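Local coordinates for succinoglycan biosynthesis protein (Bacillus cereus ATCC 14579, PDB 2QGM), which is of unestablished function but belongs to the erythromycin esterase-like family and may take part in succinoglycan biosynthesis, at residues Ile41-Ile55 against Thr377-Asp389. Numbering follows the deposited sequence.
Sequences IVKSIQSQANPLKTI and TLGKVPYKMFLLD
Asn50 and Leu387 form an antiparallel hydrogen-bonded pair, with Asn50 N giving to Leu387 O at 3.0 Å and Leu387 N returning to Asn50 O at 2.8 Å. The first bond is nearly straight. A third backbone bond, Leu52 N to Met385 O, is equally straight. Between them Pro51 faces Phe386 as the non-hydrogen-bonded pair, a place where its missing N-H costs nothing. Where the strands part, a water carries on the link, donating to Gln48 O and accepting from Asp389 N.

Next to these bonds, Pro51 lies over one face of the Tyr383 ring in a CH-pi contact: CB sits 3.5 Å from the centroid, 12° off the normal, while Gln46 O and Ala49 CB approach the ring edge.

Apolar packing fills the angle between helix 41-48 and strand 385-389, whose axes run almost perpendicular (94°). Ile45 CG2, anti to the backbone N because CG1 stands at chi1 -55°, meets Leu388 CD2 at 3.7 Å and also reaches Val381 CG2. Ala49 CB lies obliquely against Phe386 CD2. Nearly one turn earlier on the helix than Ile45, Val42 straddles the end of helix 374-380, CG2 against Lys380 CB and CG1 by Val381. Beyond the bridges, the side chains of Leu52 and Leu387 cross at about a right angle, CD2 of the first lying against CG of the second, and Ile55 CG2 touches the selenium of selenomethionine Met385 at 3.4 Å.

Strand 50-51 is thus one of the two edge strands of the chain's mixed sheet, beside 385-389, which pairs on its other side with 432-439. Asn50 and Leu387 lean on Met70 of helix 65-71; Ile45 and Leu378 both reach Trp400 of helix 395-402.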
ATOM      1  N   ILE A  41     -16.589  26.472  -8.620  1.00 33.91           N
ATOM      2  CA  ILE A  41     -15.653  25.357  -8.682  1.00 32.63           C
ATOM      3  C   ILE A  41     -16.317  24.065  -8.212  1.00 30.67           C
ATOM      4  O   ILE A  41     -16.031  22.994  -8.744  1.00 28.18           O
ATOM      5  CB  ILE A  41     -14.373  25.628  -7.844  1.00 34.55           C
ATOM      6  CG1 ILE A  41     -14.738  25.844  -6.376  1.00 37.29           C
ATOM      7  CG2 ILE A  41     -13.628  26.837  -8.409  1.00 34.96           C
ATOM      8  CD1 ILE A  41     -13.539  26.153  -5.497  1.00 39.03           C
ATOM      9  N   VAL A  42     -17.206  24.166  -7.228  1.00 29.47           N
ATOM     10  CA  VAL A  42     -17.900  22.981  -6.740  1.00 29.40           C
ATOM     11  C   VAL A  42     -18.822  22.472  -7.844  1.00 29.16           C
ATOM     12  O   VAL A  42     -19.068  21.272  -7.956  1.00 28.60           O
ATOM     13  CB  VAL A  42     -18.747  23.282  -5.472  1.00 28.37           C
ATOM     14  CG1 VAL A  42     -19.665  22.109  -5.164  1.00 29.11           C
ATOM     15  CG2 VAL A  42     -17.831  23.540  -4.280  1.00 29.42           C
ATOM     16  N   LYS A  43     -19.318  23.392  -8.665  1.00 28.75           N
ATOM     17  CA  LYS A  43     -20.212  23.033  -9.753  1.00 28.09           C
ATOM     18  C   LYS A  43     -19.444  22.315 -10.865  1.00 26.11           C
ATOM     19  O   LYS A  43     -19.958  21.388 -11.488  1.00 27.97           O
ATOM     20  CB  LYS A  43     -20.890  24.288 -10.316  1.00 30.50           C
ATOM     21  CG  LYS A  43     -22.216  24.016 -10.996  1.00 34.14           C
ATOM     22  CD  LYS A  43     -23.238  23.482  -9.997  1.00 37.64           C
ATOM     23  CE  LYS A  43     -24.458  22.880 -10.689  1.00 37.32           C
ATOM     24  NZ  LYS A  43     -25.210  23.860 -11.528  1.00 41.84           N
ATOM     25  N   SER A  44     -18.210  22.748 -11.097  1.00 24.12           N
ATOM     26  CA  SER A  44     -17.360  22.177 -12.135  1.00 21.97           C
ATOM     27  C   SER A  44     -16.941  20.747 -11.786  1.00 21.53           C
ATOM     28  O   SER A  44     -16.895  19.876 -12.654  1.00 22.32           O
ATOM     29  CB  SER A  44     -16.117  23.059 -12.329  1.00 20.49           C
ATOM     30  OG  SER A  44     -15.365  22.674 -13.470  1.00 21.35           O
ATOM     31  N   ILE A  45     -16.644  20.513 -10.512  1.00 20.80           N
ATOM     32  CA  ILE A  45     -16.234  19.188 -10.056  1.00 19.72           C
ATOM     33  C   ILE A  45     -17.436  18.251 -10.107  1.00 19.22           C
ATOM     34  O   ILE A  45     -17.349  17.131 -10.603  1.00 19.73           O
ATOM     35  CB  ILE A  45     -15.703  19.238  -8.608  1.00 20.09           C
ATOM     36  CG1 ILE A  45     -14.565  20.260  -8.503  1.00 19.18           C
ATOM     37  CG2 ILE A  45     -15.217  17.851  -8.185  1.00 21.71           C
ATOM     38  CD1 ILE A  45     -14.126  20.567  -7.076  1.00 22.60           C
ATOM     39  N   GLN A  46     -18.560  18.722  -9.579  1.00 19.21           N
ATOM     40  CA  GLN A  46     -19.799  17.948  -9.566  1.00 22.07           C
ATOM     41  C   GLN A  46     -20.165  17.455 -10.968  1.00 22.21           C
ATOM     42  O   GLN A  46     -20.540  16.295 -11.157  1.00 22.61           O
ATOM     43  CB  GLN A  46     -20.931  18.822  -9.030  1.00 22.89           C
ATOM     44  CG  GLN A  46     -22.320  18.208  -9.098  1.00 24.22           C
ATOM     45  CD  GLN A  46     -23.403  19.263  -8.919  1.00 26.11           C
ATOM     46  OE1 GLN A  46     -23.209  20.232  -8.189  1.00 27.62           O
ATOM     47  NE2 GLN A  46     -24.541  19.078  -9.575  1.00 26.19           N
ATOM     48  N   SER A  47     -20.058  18.348 -11.945  1.00 21.52           N
ATOM     49  CA  SER A  47     -20.394  18.029 -13.325  1.00 22.14           C
ATOM     50  C   SER A  47     -19.451  17.016 -13.966  1.00 21.31           C
ATOM     51  O   SER A  47     -19.829  16.285 -14.878  1.00 19.98           O
ATOM     52  CB  SER A  47     -20.406  19.310 -14.165  1.00 23.80           C
ATOM     53  OG  SER A  47     -20.655  19.019 -15.530  1.00 24.68           O
ATOM     54  N   GLN A  48     -18.220  16.965 -13.480  1.00 20.17           N
ATOM     55  CA  GLN A  48     -17.237  16.052 -14.046  1.00 19.50           C
ATOM     56  C   GLN A  48     -16.973  14.809 -13.203  1.00 19.93           C
ATOM     57  O   GLN A  48     -16.210  13.931 -13.611  1.00 20.97           O
ATOM     58  CB  GLN A  48     -15.943  16.825 -14.301  1.00 18.32           C
ATOM     59  CG  GLN A  48     -16.132  17.949 -15.319  1.00 16.31           C
ATOM     60  CD  GLN A  48     -14.898  18.803 -15.504  1.00 18.16           C
ATOM     61  OE1 GLN A  48     -14.761  19.868 -14.891  1.00 23.58           O
ATOM     62  NE2 GLN A  48     -13.990  18.344 -16.351  1.00 14.98           N
ATOM     63  N   ALA A  49     -17.621  14.726 -12.045  1.00 20.05           N
ATOM     64  CA  ALA A  49     -17.445  13.581 -11.154  1.00 19.46           C
ATOM     65  C   ALA A  49     -18.382  12.422 -11.530  1.00 20.53           C
ATOM     66  O   ALA A  49     -19.405  12.628 -12.184  1.00 19.28           O
ATOM     67  CB  ALA A  49     -17.700  14.016  -9.694  1.00 20.20           C
ATOM     68  N   ASN A  50     -18.005  11.207 -11.136  1.00 17.90           N
ATOM     69  CA  ASN A  50     -18.820  10.020 -11.379  1.00 19.67           C
ATOM     70  C   ASN A  50     -19.188   9.510  -9.994  1.00 20.89           C
ATOM     71  O   ASN A  50     -18.350   8.942  -9.288  1.00 18.76           O
ATOM     72  CB  ASN A  50     -18.026   8.956 -12.135  1.00 20.11           C
ATOM     73  CG  ASN A  50     -17.611   9.418 -13.512  1.00 22.19           C
ATOM     74  OD1 ASN A  50     -18.446   9.565 -14.412  1.00 25.06           O
ATOM     75  ND2 ASN A  50     -16.323   9.664 -13.685  1.00 23.20           N
ATOM     76  N   PRO A  51     -20.442   9.717  -9.573  1.00 19.07           N
ATOM     77  CA  PRO A  51     -20.867   9.267  -8.250  1.00 20.24           C
ATOM     78  C   PRO A  51     -20.883   7.764  -8.008  1.00 19.47           C
ATOM     79  O   PRO A  51     -21.169   6.967  -8.904  1.00 19.77           O
ATOM     80  CB  PRO A  51     -22.252   9.884  -8.108  1.00 21.13           C
ATOM     81  CG  PRO A  51     -22.771   9.832  -9.505  1.00 20.16           C
ATOM     82  CD  PRO A  51     -21.574  10.303 -10.317  1.00 21.71           C
ATOM     83  N   LEU A  52     -20.568   7.392  -6.772  1.00 19.93           N
ATOM     84  CA  LEU A  52     -20.569   5.998  -6.360  1.00 19.71           C
ATOM     85  C   LEU A  52     -21.837   5.790  -5.535  1.00 21.14           C
ATOM     86  O   LEU A  52     -22.235   6.659  -4.750  1.00 20.92           O
ATOM     87  CB  LEU A  52     -19.317   5.698  -5.534  1.00 20.77           C
ATOM     88  CG  LEU A  52     -18.005   5.904  -6.304  1.00 18.75           C
ATOM     89  CD1 LEU A  52     -16.841   5.689  -5.361  1.00 21.25           C
ATOM     90  CD2 LEU A  52     -17.934   4.957  -7.492  1.00 21.01           C
ATOM     91  N   LYS A  53     -22.473   4.643  -5.724  1.00 21.43           N
ATOM     92  CA  LYS A  53     -23.723   4.346  -5.045  1.00 22.35           C
ATOM     93  C   LYS A  53     -23.610   3.641  -3.706  1.00 21.48           C
ATOM     94  O   LYS A  53     -24.476   3.793  -2.847  1.00 21.60           O
ATOM     95  CB  LYS A  53     -24.615   3.503  -5.957  1.00 23.10           C
ATOM     96  CG  LYS A  53     -23.993   2.163  -6.316  1.00 28.59           C
ATOM     97  CD  LYS A  53     -24.972   1.243  -7.019  1.00 29.13           C
ATOM     98  CE  LYS A  53     -24.314  -0.098  -7.327  1.00 29.61           C
ATOM     99  NZ  LYS A  53     -25.244  -1.101  -7.932  1.00 33.07           N
ATOM    100  N   THR A  54     -22.550   2.865  -3.523  1.00 20.18           N
ATOM    101  CA  THR A  54     -22.384   2.106  -2.285  1.00 19.81           C
ATOM    102  C   THR A  54     -20.918   1.758  -2.088  1.00 20.14           C
ATOM    103  O   THR A  54     -20.101   1.981  -2.978  1.00 16.20           O
ATOM    104  CB  THR A  54     -23.175   0.789  -2.366  1.00 19.71           C
ATOM    105  OG1 THR A  54     -23.041   0.057  -1.143  1.00 20.89           O
ATOM    106  CG2 THR A  54     -22.656  -0.074  -3.516  1.00 20.86           C
ATOM    107  N   ILE A  55     -20.593   1.222  -0.916  1.00 19.19           N
ATOM    108  CA  ILE A  55     -19.232   0.792  -0.604  1.00 20.73           C
ATOM    109  C   ILE A  55     -19.238  -0.739  -0.496  1.00 20.57           C
ATOM    110  O   ILE A  55     -18.184  -1.365  -0.399  1.00 20.34           O
ATOM    111  CB  ILE A  55     -18.742   1.353   0.753  1.00 20.60           C
ATOM    112  CG1 ILE A  55     -19.664   0.888   1.872  1.00 21.02           C
ATOM    113  CG2 ILE A  55     -18.704   2.873   0.725  1.00 21.43           C
ATOM    114  CD1 ILE A  55     -19.197   1.315   3.238  1.00 21.51           C
ATOM    115  N   THR A 377     -13.632  21.166   0.095  1.00 24.61           N
ATOM    116  CA  THR A 377     -14.275  21.578  -1.148  1.00 24.57           C
ATOM    117  C   THR A 377     -14.975  20.354  -1.738  1.00 24.04           C
ATOM    118  O   THR A 377     -16.078  20.450  -2.272  1.00 24.59           O
ATOM    119  CB  THR A 377     -13.249  22.122  -2.174  1.00 26.03           C
ATOM    120  OG1 THR A 377     -12.623  23.303  -1.654  1.00 28.80           O
ATOM    121  CG2 THR A 377     -13.940  22.463  -3.485  1.00 27.90           C
ATOM    122  N   LEU A 378     -14.331  19.197  -1.627  1.00 24.43           N
ATOM    123  CA  LEU A 378     -14.906  17.960  -2.143  1.00 22.39           C
ATOM    124  C   LEU A 378     -16.180  17.616  -1.375  1.00 21.96           C
ATOM    125  O   LEU A 378     -17.114  17.029  -1.930  1.00 22.59           O
ATOM    126  CB  LEU A 378     -13.899  16.811  -2.017  1.00 22.37           C
ATOM    127  CG  LEU A 378     -12.697  16.819  -2.971  1.00 21.65           C
ATOM    128  CD1 LEU A 378     -11.719  15.706  -2.572  1.00 22.28           C
ATOM    129  CD2 LEU A 378     -13.177  16.620  -4.404  1.00 22.54           C
ATOM    130  N   GLY A 379     -16.209  17.990  -0.097  1.00 20.03           N
ATOM    131  CA  GLY A 379     -17.367  17.717   0.735  1.00 23.22           C
ATOM    132  C   GLY A 379     -18.579  18.532   0.325  1.00 23.15           C
ATOM    133  O   GLY A 379     -19.714  18.165   0.634  1.00 24.33           O
ATOM    134  N   LYS A 380     -18.331  19.633  -0.378  1.00 24.11           N
ATOM    135  CA  LYS A 380     -19.388  20.530  -0.848  1.00 24.53           C
ATOM    136  C   LYS A 380     -20.138  19.936  -2.037  1.00 25.49           C
ATOM    137  O   LYS A 380     -21.322  20.217  -2.238  1.00 24.51           O
ATOM    138  CB  LYS A 380     -18.791  21.881  -1.255  1.00 25.71           C
ATOM    139  CG  LYS A 380     -18.175  22.665  -0.102  1.00 27.78           C
ATOM    140  CD  LYS A 380     -19.221  23.147   0.891  1.00 29.99           C
ATOM    141  CE  LYS A 380     -18.579  23.978   1.995  1.00 31.52           C
ATOM    142  NZ  LYS A 380     -19.552  24.430   3.028  1.00 32.68           N
ATOM    143  N   VAL A 381     -19.439  19.124  -2.824  1.00 23.66           N
ATOM    144  CA  VAL A 381     -20.031  18.483  -3.987  1.00 23.11           C
ATOM    145  C   VAL A 381     -21.241  17.677  -3.541  1.00 21.40           C
ATOM    146  O   VAL A 381     -21.159  16.908  -2.581  1.00 21.41           O
ATOM    147  CB  VAL A 381     -19.019  17.552  -4.654  1.00 21.83           C
ATOM    148  CG1 VAL A 381     -19.668  16.835  -5.822  1.00 22.49           C
ATOM    149  CG2 VAL A 381     -17.817  18.366  -5.112  1.00 21.32           C
ATOM    150  N   PRO A 382     -22.380  17.835  -4.239  1.00 22.58           N
ATOM    151  CA  PRO A 382     -23.596  17.106  -3.873  1.00 22.36           C
ATOM    152  C   PRO A 382     -23.640  15.599  -4.095  1.00 21.65           C
ATOM    153  O   PRO A 382     -24.671  15.059  -4.480  1.00 20.67           O
ATOM    154  CB  PRO A 382     -24.691  17.858  -4.635  1.00 22.95           C
ATOM    155  CG  PRO A 382     -24.002  18.293  -5.867  1.00 23.77           C
ATOM    156  CD  PRO A 382     -22.654  18.782  -5.337  1.00 22.81           C
ATOM    157  N   TYR A 383     -22.517  14.929  -3.861  1.00 21.06           N
ATOM    158  CA  TYR A 383     -22.443  13.475  -3.963  1.00 21.97           C
ATOM    159  C   TYR A 383     -21.753  13.019  -2.689  1.00 20.80           C
ATOM    160  O   TYR A 383     -20.704  13.556  -2.336  1.00 23.27           O
ATOM    161  CB  TYR A 383     -21.598  13.017  -5.151  1.00 20.82           C
ATOM    162  CG  TYR A 383     -22.231  13.204  -6.506  1.00 21.26           C
ATOM    163  CD1 TYR A 383     -23.553  12.833  -6.741  1.00 20.48           C
ATOM    164  CD2 TYR A 383     -21.490  13.702  -7.571  1.00 22.31           C
ATOM    165  CE1 TYR A 383     -24.118  12.952  -8.006  1.00 23.15           C
ATOM    166  CE2 TYR A 383     -22.041  13.828  -8.834  1.00 23.54           C
ATOM    167  CZ  TYR A 383     -23.352  13.451  -9.050  1.00 23.87           C
ATOM    168  OH  TYR A 383     -23.885  13.572 -10.314  1.00 25.15           O
ATOM    169  N   LYS A 384     -22.339  12.051  -1.995  1.00 20.98           N
ATOM    170  CA  LYS A 384     -21.739  11.541  -0.764  1.00 21.95           C
ATOM    171  C   LYS A 384     -20.440  10.799  -1.066  1.00 22.45           C
ATOM    172  O   LYS A 384     -19.518  10.801  -0.257  1.00 21.62           O
ATOM    173  CB  LYS A 384     -22.717  10.613  -0.043  1.00 24.18           C
ATOM    174  CG  LYS A 384     -23.854  11.341   0.666  1.00 25.41           C
ATOM    175  CD  LYS A 384     -24.958  10.364   1.029  1.00 28.51           C
ATOM    176  CE  LYS A 384     -25.993  11.005   1.934  1.00 30.50           C
ATOM    177  NZ  LYS A 384     -26.460  12.309   1.398  1.00 31.38           N
HETATM  178  N   MSE A 385     -20.376  10.163  -2.233  1.00 22.46           N
HETATM  179  CA  MSE A 385     -19.180   9.432  -2.655  1.00 21.80           C
HETATM  180  C   MSE A 385     -19.037   9.521  -4.163  1.00 20.91           C
HETATM  181  O   MSE A 385     -20.021   9.427  -4.892  1.00 19.55           O
HETATM  182  CB  MSE A 385     -19.280   7.962  -2.276  1.00 23.97           C
HETATM  183  CG  MSE A 385     -19.533   7.713  -0.821  1.00 26.25           C
HETATM  184 SE   MSE A 385     -19.716   5.835  -0.565  1.00 37.57          SE
HETATM  185  CE  MSE A 385     -21.520   5.602  -1.180  1.00 25.69           C
ATOM    186  N   PHE A 386     -17.810   9.690  -4.639  1.00 17.70           N
ATOM    187  CA  PHE A 386     -17.602   9.786  -6.065  1.00 17.28           C
ATOM    188  C   PHE A 386     -16.154   9.608  -6.500  1.00 17.20           C
ATOM    189  O   PHE A 386     -15.229   9.706  -5.688  1.00 16.53           O
ATOM    190  CB  PHE A 386     -18.111  11.132  -6.589  1.00 15.60           C
ATOM    191  CG  PHE A 386     -17.487  12.326  -5.927  1.00 17.80           C
ATOM    192  CD1 PHE A 386     -17.996  12.813  -4.722  1.00 18.48           C
ATOM    193  CD2 PHE A 386     -16.410  12.984  -6.521  1.00 16.33           C
ATOM    194  CE1 PHE A 386     -17.447  13.944  -4.115  1.00 19.95           C
ATOM    195  CE2 PHE A 386     -15.849  14.116  -5.923  1.00 19.00           C
ATOM    196  CZ  PHE A 386     -16.369  14.599  -4.718  1.00 18.86           C
ATOM    197  N   LEU A 387     -15.978   9.320  -7.787  1.00 16.71           N
ATOM    198  CA  LEU A 387     -14.663   9.165  -8.382  1.00 18.86           C
ATOM    199  C   LEU A 387     -14.425  10.441  -9.153  1.00 18.51           C
ATOM    200  O   LEU A 387     -15.363  11.024  -9.695  1.00 18.17           O
ATOM    201  CB  LEU A 387     -14.636   8.011  -9.385  1.00 19.35           C
ATOM    202  CG  LEU A 387     -14.901   6.603  -8.873  1.00 20.39           C
ATOM    203  CD1 LEU A 387     -15.173   5.675 -10.043  1.00 20.99           C
ATOM    204  CD2 LEU A 387     -13.702   6.137  -8.082  1.00 19.00           C
ATOM    205  N   LEU A 388     -13.173  10.871  -9.209  1.00 18.63           N
ATOM    206  CA  LEU A 388     -12.822  12.069  -9.951  1.00 19.07           C
ATOM    207  C   LEU A 388     -11.498  11.815 -10.669  1.00 19.46           C
ATOM    208  O   LEU A 388     -10.488  11.541 -10.026  1.00 19.05           O
ATOM    209  CB  LEU A 388     -12.689  13.264  -8.999  1.00 20.91           C
ATOM    210  CG  LEU A 388     -12.511  14.609  -9.697  1.00 21.54           C
ATOM    211  CD1 LEU A 388     -13.774  14.879 -10.501  1.00 21.86           C
ATOM    212  CD2 LEU A 388     -12.256  15.737  -8.694  1.00 23.24           C
ATOM    213  N   ASP A 389     -11.511  11.881 -12.000  1.00 18.17           N
ATOM    214  CA  ASP A 389     -10.288  11.678 -12.793  1.00 18.89           C
ATOM    215  C   ASP A 389      -9.654  13.057 -12.953  1.00 19.43           C
ATOM    216  O   ASP A 389     -10.070  13.844 -13.798  1.00 19.31           O
ATOM    217  CB  ASP A 389     -10.622  11.092 -14.178  1.00 19.42           C
ATOM    218  CG  ASP A 389      -9.372  10.702 -14.981  1.00 21.87           C
ATOM    219  OD1 ASP A 389      -8.276  11.227 -14.693  1.00 20.20           O
ATOM    220  OD2 ASP A 389      -9.499   9.874 -15.904  1.00 19.28           O
TER
HETATM  221  O   HOH W   1     -14.024  12.319 -13.490  1.00 23.49           O